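Local atomic coordinates of molybdopterin-guanine dinucleotide biosynthesis adapter protein (Escherichia coli, PDB entry 1NP6), a protein that binds GTP, hydrolyses it weakly, and may act as an adapter for efficient biosynthesis and use of the molybdopterin guanine dinucleotide cofactor. Residues F11-W14 against S15-K19; T21-K24 against K25-P28; S94-T98 against S99-L103; L131-D134 against R135-A139. One frame throughout, in Å; residues are numbered along the deposited sequence.

Contact 1. Residues F11-W14 against S15-K19. With SO4 (sulfate ion), chain D.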
loop_
_atom_site.group_PDB
_atom_site.type_symbol
_atom_site.label_atom_id
_atom_site.label_comp_id
_atom_site.label_asym_id
_atom_site.label_seq_id
_atom_site.Cartn_x
_atom_site.Cartn_y
_atom_site.Cartn_z
ATOM N N PHE B 11 4.396 20.858 -2.137
ATOM C CA PHE B 11 5.331 21.725 -1.443
ATOM C C PHE B 11 6.709 21.509 -2.043
ATOM O O PHE B 11 7.196 20.377 -2.108
ATOM C CB PHE B 11 5.335 21.423 0.069
ATOM C CG PHE B 11 4.223 22.119 0.815
ATOM C CD1 PHE B 11 2.949 21.583 0.832
ATOM C CD2 PHE B 11 4.440 23.341 1.435
ATOM C CE1 PHE B 11 1.910 22.239 1.468
ATOM C CE2 PHE B 11 3.402 24.000 2.083
ATOM C CZ PHE B 11 2.142 23.447 2.103
ATOM N N ALA B 12 7.323 22.591 -2.509
ATOM C CA ALA B 12 8.573 22.473 -3.231
ATOM C C ALA B 12 9.653 23.366 -2.654
ATOM O O ALA B 12 9.399 24.525 -2.323
ATOM C CB ALA B 12 8.349 22.776 -4.733
ATOM N N ALA B 13 10.864 22.815 -2.551
ATOM C CA ALA B 13 12.042 23.525 -2.059
ATOM C C ALA B 13 13.334 22.779 -2.396
ATOM O O ALA B 13 13.330 21.551 -2.568
ATOM C CB ALA B 13 11.953 23.761 -0.534
ATOM N N TRP B 14 14.431 23.525 -2.497
ATOM C CA TRP B 14 15.773 22.942 -2.567
ATOM C C TRP B 14 16.030 22.110 -1.318
ATOM O O TRP B 14 15.583 22.477 -0.232
ATOM C CB TRP B 14 16.846 24.037 -2.599
ATOM C CG TRP B 14 16.839 24.968 -3.788
ATOM C CD1 TRP B 14 17.006 24.631 -5.117
ATOM C CD2 TRP B 14 16.690 26.393 -3.755
ATOM N NE1 TRP B 14 16.959 25.762 -5.896
ATOM C CE2 TRP B 14 16.764 26.858 -5.094
ATOM C CE3 TRP B 14 16.499 27.332 -2.734
ATOM C CZ2 TRP B 14 16.651 28.218 -5.430
ATOM C CZ3 TRP B 14 16.376 28.686 -3.070
ATOM C CH2 TRP B 14 16.455 29.111 -4.409
ATOM N N SER B 15 16.773 21.014 -1.481
ATOM C CA SER B 15 17.207 20.155 -0.380
ATOM C C SER B 15 17.760 20.961 0.804
ATOM O O SER B 15 18.593 21.858 0.623
ATOM C CB SER B 15 18.275 19.177 -0.894
ATOM O OG SER B 15 18.557 18.156 0.048
ATOM N N GLY B 16 17.288 20.653 2.008
ATOM C CA GLY B 16 17.794 21.302 3.210
ATOM C C GLY B 16 17.080 22.582 3.620
ATOM O O GLY B 16 17.369 23.141 4.684
ATOM N N THR B 17 16.149 23.046 2.786
ATOM C CA THR B 17 15.368 24.255 3.076
ATOM C C THR B 17 14.399 24.069 4.247
ATOM O O THR B 17 14.128 25.019 4.984
ATOM C CB THR B 17 14.584 24.690 1.814
ATOM O OG1 THR B 17 15.503 25.134 0.819
ATOM C CG2 THR B 17 13.726 25.937 2.077
ATOM N N GLY B 18 13.831 22.869 4.373
ATOM C CA GLY B 18 12.981 22.540 5.509
ATOM C C GLY B 18 11.603 21.979 5.178
ATOM O O GLY B 18 10.694 22.053 5.994
ATOM N N LYS B 19 11.448 21.428 3.978
ATOM C CA LYS B 19 10.208 20.785 3.530
ATOM C C LYS B 19 9.574 19.737 4.485
ATOM O O LYS B 19 8.421 19.904 4.910
ATOM C CB LYS B 19 10.454 20.144 2.170
ATOM C CG LYS B 19 9.514 20.601 1.117
ATOM C CD LYS B 19 9.436 19.590 0.001
ATOM C CE LYS B 19 10.551 19.785 -0.996
ATOM N NZ LYS B 19 11.495 18.625 -1.008
HETATM S S SO4 D . 14.251 19.427 3.160
HETATM O O1 SO4 D . 13.227 18.539 3.688
HETATM O O2 SO4 D . 13.649 20.520 2.381
HETATM O O3 SO4 D . 14.973 19.985 4.293
HETATM O O4 SO4 D . 15.163 18.678 2.309
#
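W14 and T17 close a type II beta turn, T17 N donating to W14 O over 3.1 Å at 152°, between the end of strand 8-12 and G18, the N-cap of helix 19-32. The T17 hydroxyl doubles this bond: OG1 donates to W14 O at 2.9 Å, and both donors come to the carbonyl oxygen from the same face of its plane. OG1 lies anti to the carbonyl carbon of T17 (chi1 -68°), which turns it back beside its own N and toward W14, while CB of T17 presses on CB of A13 at 3.6 Å. Replacing T17 by an alanine would probably leave W14 O with the amide alone and the turn less firmly fixed. K19 reaches from the helix start back to the strand end: its chain, bent at chi3 and chi4, lays CD 3.2 Å from F11 O and CE 3.4 Å from A13 N. G16 and G18 take backbone angles that a side chain would strain. A sulfate ion, probably from the crystallisation liquor, is held by amides: G16 N reaches O4 at 2.9 Å, almost straight (178°), and G18 N and K19 N share O2, with T20 N a further donor. The W14 ring also stacks with H126. This is the P-loop (Walker A motif) of the GTP site, inferred to include G16 to T20. Its converging N-H groups at a helix start make a nest suited to an anion, and the sulfate probably marks where a nucleotide phosphate would sit.

Contact 2. Residues T21-K24 against K25-P28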
loop_
_atom_site.group_PDB
_atom_site.type_symbol
_atom_site.label_atom_id
_atom_site.label_comp_id
_atom_site.label_asym_id
_atom_site.label_seq_id
_atom_site.Cartn_x
_atom_site.Cartn_y
_atom_site.Cartn_z
ATOM N N THR B 21 10.247 18.815 7.593
ATOM C CA THR B 21 10.066 19.427 8.908
ATOM C C THR B 21 8.810 20.310 8.981
ATOM O O THR B 21 8.081 20.291 9.976
ATOM C CB THR B 21 11.336 20.241 9.266
ATOM O OG1 THR B 21 12.353 19.345 9.727
ATOM C CG2 THR B 21 11.113 21.202 10.438
ATOM N N LEU B 22 8.579 21.087 7.925
ATOM C CA LEU B 22 7.404 21.935 7.812
ATOM C C LEU B 22 6.141 21.086 7.741
ATOM O O LEU B 22 5.183 21.355 8.456
ATOM C CB LEU B 22 7.508 22.866 6.583
ATOM C CG LEU B 22 6.332 23.851 6.417
ATOM C CD1 LEU B 22 6.145 24.736 7.648
ATOM C CD2 LEU B 22 6.487 24.713 5.186
ATOM N N LEU B 23 6.142 20.080 6.860
ATOM C CA LEU B 23 5.005 19.162 6.698
ATOM C C LEU B 23 4.679 18.408 7.996
ATOM O O LEU B 23 3.509 18.139 8.285
ATOM C CB LEU B 23 5.249 18.192 5.555
ATOM C CG LEU B 23 4.637 18.429 4.173
ATOM C CD1 LEU B 23 4.079 19.828 3.949
ATOM C CD2 LEU B 23 5.623 18.028 3.064
ATOM N N LYS B 24 5.716 18.106 8.779
ATOM C CA LYS B 24 5.584 17.460 10.094
ATOM C C LYS B 24 4.704 18.228 11.065
ATOM O O LYS B 24 4.034 17.610 11.889
ATOM C CB LYS B 24 6.959 17.235 10.739
ATOM C CG LYS B 24 7.615 15.935 10.355
ATOM C CD LYS B 24 8.485 15.408 11.485
ATOM C CE LYS B 24 9.854 14.968 10.983
ATOM N NZ LYS B 24 10.934 15.361 11.934
ATOM N N LYS B 25 4.707 19.562 10.969
ATOM C CA LYS B 25 3.855 20.435 11.795
ATOM C C LYS B 25 2.555 20.911 11.122
ATOM O O LYS B 25 1.589 21.253 11.800
ATOM C CB LYS B 25 4.619 21.681 12.270
ATOM C CG LYS B 25 6.127 21.531 12.397
ATOM C CD LYS B 25 6.693 22.560 13.357
ATOM C CE LYS B 25 7.022 23.865 12.649
ATOM N NZ LYS B 25 6.965 25.044 13.567
ATOM N N LEU B 26 2.532 20.977 9.795
ATOM C CA LEU B 26 1.333 21.456 9.103
ATOM C C LEU B 26 0.207 20.432 9.118
ATOM O O LEU B 26 -0.968 20.796 9.317
ATOM C CB LEU B 26 1.678 21.854 7.650
ATOM C CG LEU B 26 0.492 22.280 6.777
ATOM C CD1 LEU B 26 -0.141 23.589 7.256
ATOM C CD2 LEU B 26 0.934 22.360 5.292
ATOM N N ILE B 27 0.559 19.156 8.919
ATOM C CA ILE B 27 -0.411 18.064 8.856
ATOM C C ILE B 27 -1.256 17.952 10.155
ATOM O O ILE B 27 -2.486 17.902 10.089
ATOM C CB ILE B 27 0.276 16.724 8.445
ATOM C CG1 ILE B 27 0.620 16.741 6.935
ATOM C CG2 ILE B 27 -0.615 15.509 8.746
ATOM C CD1 ILE B 27 1.665 15.690 6.505
ATOM N N PRO B 28 -0.620 17.936 11.322
ATOM C CA PRO B 28 -1.385 17.978 12.586
ATOM C C PRO B 28 -2.327 19.173 12.669
ATOM O O PRO B 28 -3.477 18.994 13.081
ATOM C CB PRO B 28 -0.290 18.076 13.673
ATOM C CG PRO B 28 0.930 17.477 13.052
ATOM C CD PRO B 28 0.836 17.817 11.554
#
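L22 O, L23 O and K24 O face K25 to P28 across one turn of helix 19-32. Among the backbone bonds, L22 O takes two donors: L26 N at 3.0 Å, in the carbonyl plane, as in a regular alpha-helix, and K25 N at 3.1 Å, which stands above that plane and is bent to 139°. I27 N bonds to L23 O in a straighter line, at 168°. P28 has no N-H to offer K24 O; instead its ring sets CD 3.2 Å from that oxygen, and the helix is kinked there.

The apolar contacts are looser. L23 CD1 lies 4.3 Å from L26 CD2, and I27 CD1 approaches L23 CB. With CG1 of I27 beside its own backbone N (chi1 -74°), CG1 and CD1 run back along the helix and both come to 3.5 Å from L23 O. On the same surface F11 of strand 8-12 touches L23 and L26, while L22 and L26 meet L161 of helix 158-170.

Of the charged chains, K25 brushes T21 O with CG at 3.3 Å. K24 sends its bent chain outward, and NZ forms a salt bridge with E58 of the second subunit, whose L59 packs on L23 and K24. That cover belongs to this homodimer; the packing of the helix on the parallel sheet is typical of the one that follows the P-loop in a P-loop NTPase fold.

Contact 3. Residues S94-T98 against S99-L103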
loop_
_atom_site.group_PDB
_atom_site.type_symbol
_atom_site.label_atom_id
_atom_site.label_comp_id
_atom_site.label_asym_id
_atom_site.label_seq_id
_atom_site.Cartn_x
_atom_site.Cartn_y
_atom_site.Cartn_z
ATOM N N SER B 94 -5.093 8.432 -7.582
ATOM C CA SER B 94 -6.272 7.585 -7.838
ATOM C C SER B 94 -6.265 6.219 -7.120
ATOM O O SER B 94 -7.312 5.585 -7.022
ATOM C CB SER B 94 -6.469 7.357 -9.355
ATOM O OG SER B 94 -5.712 6.237 -9.777
ATOM N N ARG B 95 -5.103 5.731 -6.674
ATOM C CA ARG B 95 -5.070 4.463 -5.917
ATOM C C ARG B 95 -5.393 4.689 -4.433
ATOM O O ARG B 95 -5.625 3.726 -3.688
ATOM C CB ARG B 95 -3.730 3.737 -6.056
ATOM C CG ARG B 95 -3.244 3.494 -7.517
ATOM C CD ARG B 95 -4.285 2.909 -8.460
ATOM N NE ARG B 95 -4.653 1.530 -8.126
ATOM C CZ ARG B 95 -5.696 0.876 -8.625
ATOM N NH1 ARG B 95 -6.501 1.465 -9.505
ATOM N NH2 ARG B 95 -5.938 -0.378 -8.248
ATOM N N MET B 96 -5.432 5.953 -4.018
ATOM C CA MET B 96 -5.895 6.315 -2.657
ATOM C C MET B 96 -7.417 6.192 -2.541
ATOM O O MET B 96 -8.124 6.288 -3.553
ATOM C CB MET B 96 -5.437 7.739 -2.282
ATOM C CG MET B 96 -3.954 7.822 -1.914
ATOM S SD MET B 96 -3.325 9.504 -1.623
ATOM C CE MET B 96 -2.219 9.255 -0.348
ATOM N N ASP B 97 -7.919 5.957 -1.322
ATOM C CA ASP B 97 -9.360 5.916 -1.066
ATOM C C ASP B 97 -9.825 7.344 -0.750
ATOM O O ASP B 97 -9.799 7.786 0.417
ATOM C CB ASP B 97 -9.683 4.936 0.089
ATOM C CG ASP B 97 -11.190 4.784 0.356
ATOM O OD1 ASP B 97 -12.007 5.369 -0.387
ATOM O OD2 ASP B 97 -11.650 4.093 1.304
ATOM N N THR B 98 -10.238 8.066 -1.796
ATOM C CA THR B 98 -10.520 9.508 -1.688
ATOM C C THR B 98 -11.872 9.823 -1.059
ATOM O O THR B 98 -12.159 10.982 -0.740
ATOM C CB THR B 98 -10.403 10.221 -3.070
ATOM O OG1 THR B 98 -10.891 9.354 -4.105
ATOM C CG2 THR B 98 -8.942 10.448 -3.437
ATOM N N SER B 99 -12.690 8.790 -0.888
ATOM C CA SER B 99 -13.939 8.890 -0.146
ATOM C C SER B 99 -13.714 9.285 1.327
ATOM O O SER B 99 -14.643 9.748 1.990
ATOM C CB SER B 99 -14.716 7.566 -0.240
ATOM O OG SER B 99 -14.370 6.669 0.810
ATOM N N LYS B 100 -12.488 9.102 1.825
ATOM C CA LYS B 100 -12.156 9.403 3.227
ATOM C C LYS B 100 -11.086 10.502 3.362
ATOM O O LYS B 100 -10.484 10.657 4.432
ATOM C CB LYS B 100 -11.657 8.145 3.949
ATOM C CG LYS B 100 -12.561 6.931 3.898
ATOM C CD LYS B 100 -11.751 5.661 4.181
ATOM C CE LYS B 100 -12.371 4.812 5.284
ATOM N NZ LYS B 100 -12.634 3.409 4.844
ATOM N N LEU B 101 -10.829 11.239 2.280
ATOM C CA LEU B 101 -9.801 12.294 2.272
ATOM C C LEU B 101 -10.361 13.590 1.711
ATOM O O LEU B 101 -11.279 13.567 0.891
ATOM C CB LEU B 101 -8.568 11.877 1.446
ATOM C CG LEU B 101 -7.689 10.682 1.863
ATOM C CD1 LEU B 101 -6.645 10.400 0.784
ATOM C CD2 LEU B 101 -6.988 10.841 3.247
ATOM N N ASP B 102 -9.780 14.713 2.126
ATOM C CA ASP B 102 -10.177 16.047 1.656
ATOM C C ASP B 102 -9.133 16.749 0.791
ATOM O O ASP B 102 -9.457 17.689 0.073
ATOM C CB ASP B 102 -10.479 16.946 2.859
ATOM C CG ASP B 102 -11.536 16.359 3.772
ATOM O OD1 ASP B 102 -12.630 16.034 3.274
ATOM O OD2 ASP B 102 -11.367 16.177 5.001
ATOM N N LEU B 103 -7.881 16.296 0.885
ATOM C CA LEU B 103 -6.717 17.015 0.381
ATOM C C LEU B 103 -5.533 16.065 0.319
ATOM O O LEU B 103 -5.262 15.363 1.282
ATOM C CB LEU B 103 -6.353 18.164 1.334
ATOM C CG LEU B 103 -5.041 18.914 1.109
ATOM C CD1 LEU B 103 -5.207 19.978 -0.005
ATOM C CD2 LEU B 103 -4.552 19.549 2.397
#
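D97 and T98 lead into a short 3-10 turn, T98-S99, in the connection from helix 89-95 to strand 103-107 of the parallel sheet; S99 to D102 are predicted to bind GTP. At S99 the side chain turns back on D97: OG, set between the backbone N and the carbonyl carbon (chi1 90°), donates to OD1 at 3.0 Å, arriving on the syn side but 35° out of the carboxylate plane. K100 follows with a weak backbone bond from its N to D97 O, and its chain crosses the other carboxylate oxygen, CD passing 3.3 Å from OD2 before NZ ends in a long salt bridge at 3.7 Å. An alanine at D97 would probably leave the S99 hydroxyl and the K100 ammonium without these mates and both chains freer to turn. L101 N makes a second weak bond, to T98 O, while its side chain is directed back at 94-98 and also packs on Q66 of the second subunit. That same Q66 accepts a hydrogen bond from D97 N, tying the turn to the dimer. M96, its chain bent at chi3, meets L101 at about a right angle, SD 4.2 Å from CD1.

Contact 4. Residues L131-D134 against R135-A139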
loop_
_atom_site.group_PDB
_atom_site.type_symbol
_atom_site.label_atom_id
_atom_site.label_comp_id
_atom_site.label_asym_id
_atom_site.label_seq_id
_atom_site.Cartn_x
_atom_site.Cartn_y
_atom_site.Cartn_z
ATOM N N LEU B 131 15.115 31.695 -7.151
ATOM C CA LEU B 131 13.826 30.999 -7.054
ATOM C C LEU B 131 13.119 30.909 -8.411
ATOM O O LEU B 131 12.973 31.918 -9.110
ATOM C CB LEU B 131 12.893 31.704 -6.065
ATOM C CG LEU B 131 13.100 31.477 -4.569
ATOM C CD1 LEU B 131 12.197 32.411 -3.779
ATOM C CD2 LEU B 131 12.859 30.025 -4.171
ATOM N N VAL B 132 12.673 29.704 -8.765
ATOM C CA VAL B 132 11.905 29.478 -9.994
ATOM C C VAL B 132 10.401 29.393 -9.681
ATOM O O VAL B 132 9.927 28.416 -9.098
ATOM C CB VAL B 132 12.426 28.240 -10.816
ATOM C CG1 VAL B 132 13.891 28.402 -11.176
ATOM C CG2 VAL B 132 12.228 26.920 -10.072
ATOM N N ILE B 133 9.668 30.440 -10.052
ATOM C CA ILE B 133 8.238 30.549 -9.775
ATOM C C ILE B 133 7.411 30.441 -11.060
ATOM O O ILE B 133 7.076 31.464 -11.667
ATOM C CB ILE B 133 7.917 31.887 -9.054
ATOM C CG1 ILE B 133 8.759 32.044 -7.779
ATOM C CG2 ILE B 133 6.414 31.985 -8.752
ATOM C CD1 ILE B 133 8.655 33.417 -7.125
ATOM N N ASP B 134 7.081 29.207 -11.446
ATOM C CA ASP B 134 6.276 28.925 -12.643
ATOM C C ASP B 134 4.781 29.196 -12.409
ATOM O O ASP B 134 4.402 29.724 -11.357
ATOM C CB ASP B 134 6.515 27.487 -13.138
ATOM C CG ASP B 134 6.073 26.434 -12.133
ATOM O OD1 ASP B 134 6.902 25.580 -11.761
ATOM O OD2 ASP B 134 4.916 26.376 -11.663
ATOM N N ARG B 135 3.937 28.826 -13.376
ATOM C CA ARG B 135 2.516 29.202 -13.343
ATOM C C ARG B 135 1.687 28.483 -12.264
ATOM O O ARG B 135 0.588 28.928 -11.914
ATOM C CB ARG B 135 1.861 29.020 -14.721
ATOM C CG ARG B 135 1.843 27.593 -15.227
ATOM C CD ARG B 135 1.318 27.440 -16.652
ATOM N NE ARG B 135 0.208 26.490 -16.723
ATOM C CZ ARG B 135 -1.072 26.805 -16.522
ATOM N NH1 ARG B 135 -1.425 28.055 -16.241
ATOM N NH2 ARG B 135 -2.003 25.865 -16.602
ATOM N N HIS B 136 2.217 27.381 -11.747
ATOM C CA HIS B 136 1.508 26.574 -10.752
ATOM C C HIS B 136 1.634 27.062 -9.307
ATOM O O HIS B 136 0.918 26.573 -8.439
ATOM C CB HIS B 136 1.969 25.121 -10.850
ATOM C CG HIS B 136 1.546 24.449 -12.118
ATOM N ND1 HIS B 136 2.426 23.759 -12.922
ATOM C CD2 HIS B 136 0.339 24.373 -12.727
ATOM C CE1 HIS B 136 1.778 23.282 -13.971
ATOM N NE2 HIS B 136 0.511 23.641 -13.876
ATOM N N VAL B 137 2.538 28.008 -9.050
ATOM C CA VAL B 137 2.818 28.470 -7.680
ATOM C C VAL B 137 1.710 29.405 -7.168
ATOM O O VAL B 137 1.399 30.406 -7.809
ATOM C CB VAL B 137 4.214 29.166 -7.596
ATOM C CG1 VAL B 137 4.504 29.719 -6.182
ATOM C CG2 VAL B 137 5.310 28.222 -8.027
ATOM N N ILE B 138 1.116 29.067 -6.022
ATOM C CA ILE B 138 0.068 29.885 -5.411
ATOM C C ILE B 138 0.581 30.765 -4.254
ATOM O O ILE B 138 -0.125 31.680 -3.795
ATOM C CB ILE B 138 -1.135 28.992 -4.958
ATOM C CG1 ILE B 138 -0.740 28.053 -3.784
ATOM C CG2 ILE B 138 -1.689 28.207 -6.162
ATOM C CD1 ILE B 138 -1.931 27.314 -3.135
ATOM N N ALA B 139 1.806 30.487 -3.799
ATOM C CA ALA B 139 2.420 31.234 -2.689
ATOM C C ALA B 139 3.883 30.835 -2.497
ATOM O O ALA B 139 4.282 29.757 -2.916
ATOM C CB ALA B 139 1.648 30.971 -1.417
HETATM O O HOH W 1 2.710 31.402 -10.236
#
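D134 accepts from H136 N through OD2, at 2.9 Å and 151°, on the anti lone pair that points away from the other carboxylate oxygen. The same OD2 lies 3.3 Å from CB of H136. The bond is possible because CG of D134 stands between its backbone N and carbonyl carbon (chi1 63°), swinging the carboxylate over the following residues; this is an Asx turn, laid over the type I beta turn from D134 to V137, which a weak bond from V137 N to D134 O closes at 3.4 Å. A water bridges the same turn, donating to D134 O at 2.6 Å and to V137 O at 2.9 Å. I133 crosses V137 at about a right angle, CG2 3.8 Å from V137 CB, and CG of R135 sits over one face of the H136 ring. Farther out, V137 rests on V118 of the adjacent strand 116-120, I133 touches L148, and K116 makes a weak, long ion pair with OD1 of D134. D134 thus takes H136 N on its carboxylate and V137 N, weakly, on its backbone O; the carboxylate's charge is probably eased by the H136 amide and, at long range, by K116.

Overall arrangement
Each contact closes on itself along the chain, so the four lie in series and none nests in or crosses another. Contact 1 closes the loop from strand 8-12 into helix 19-32, and contact 2 follows on that helix; the two touch where the strand packs on the helix. Contact 3 turns the chain between helix 89-95 and strand 103-107, its centre about 25 Å from that of contact 1 and on the opposite side of the chain's centre. Contact 4 starts strand 137-142 and touches contact 1 through L131 against W14, both contacts reaching the same parallel sheet. Contacts 2 and 3 both meet the second subunit; contacts 1 and 4 do not.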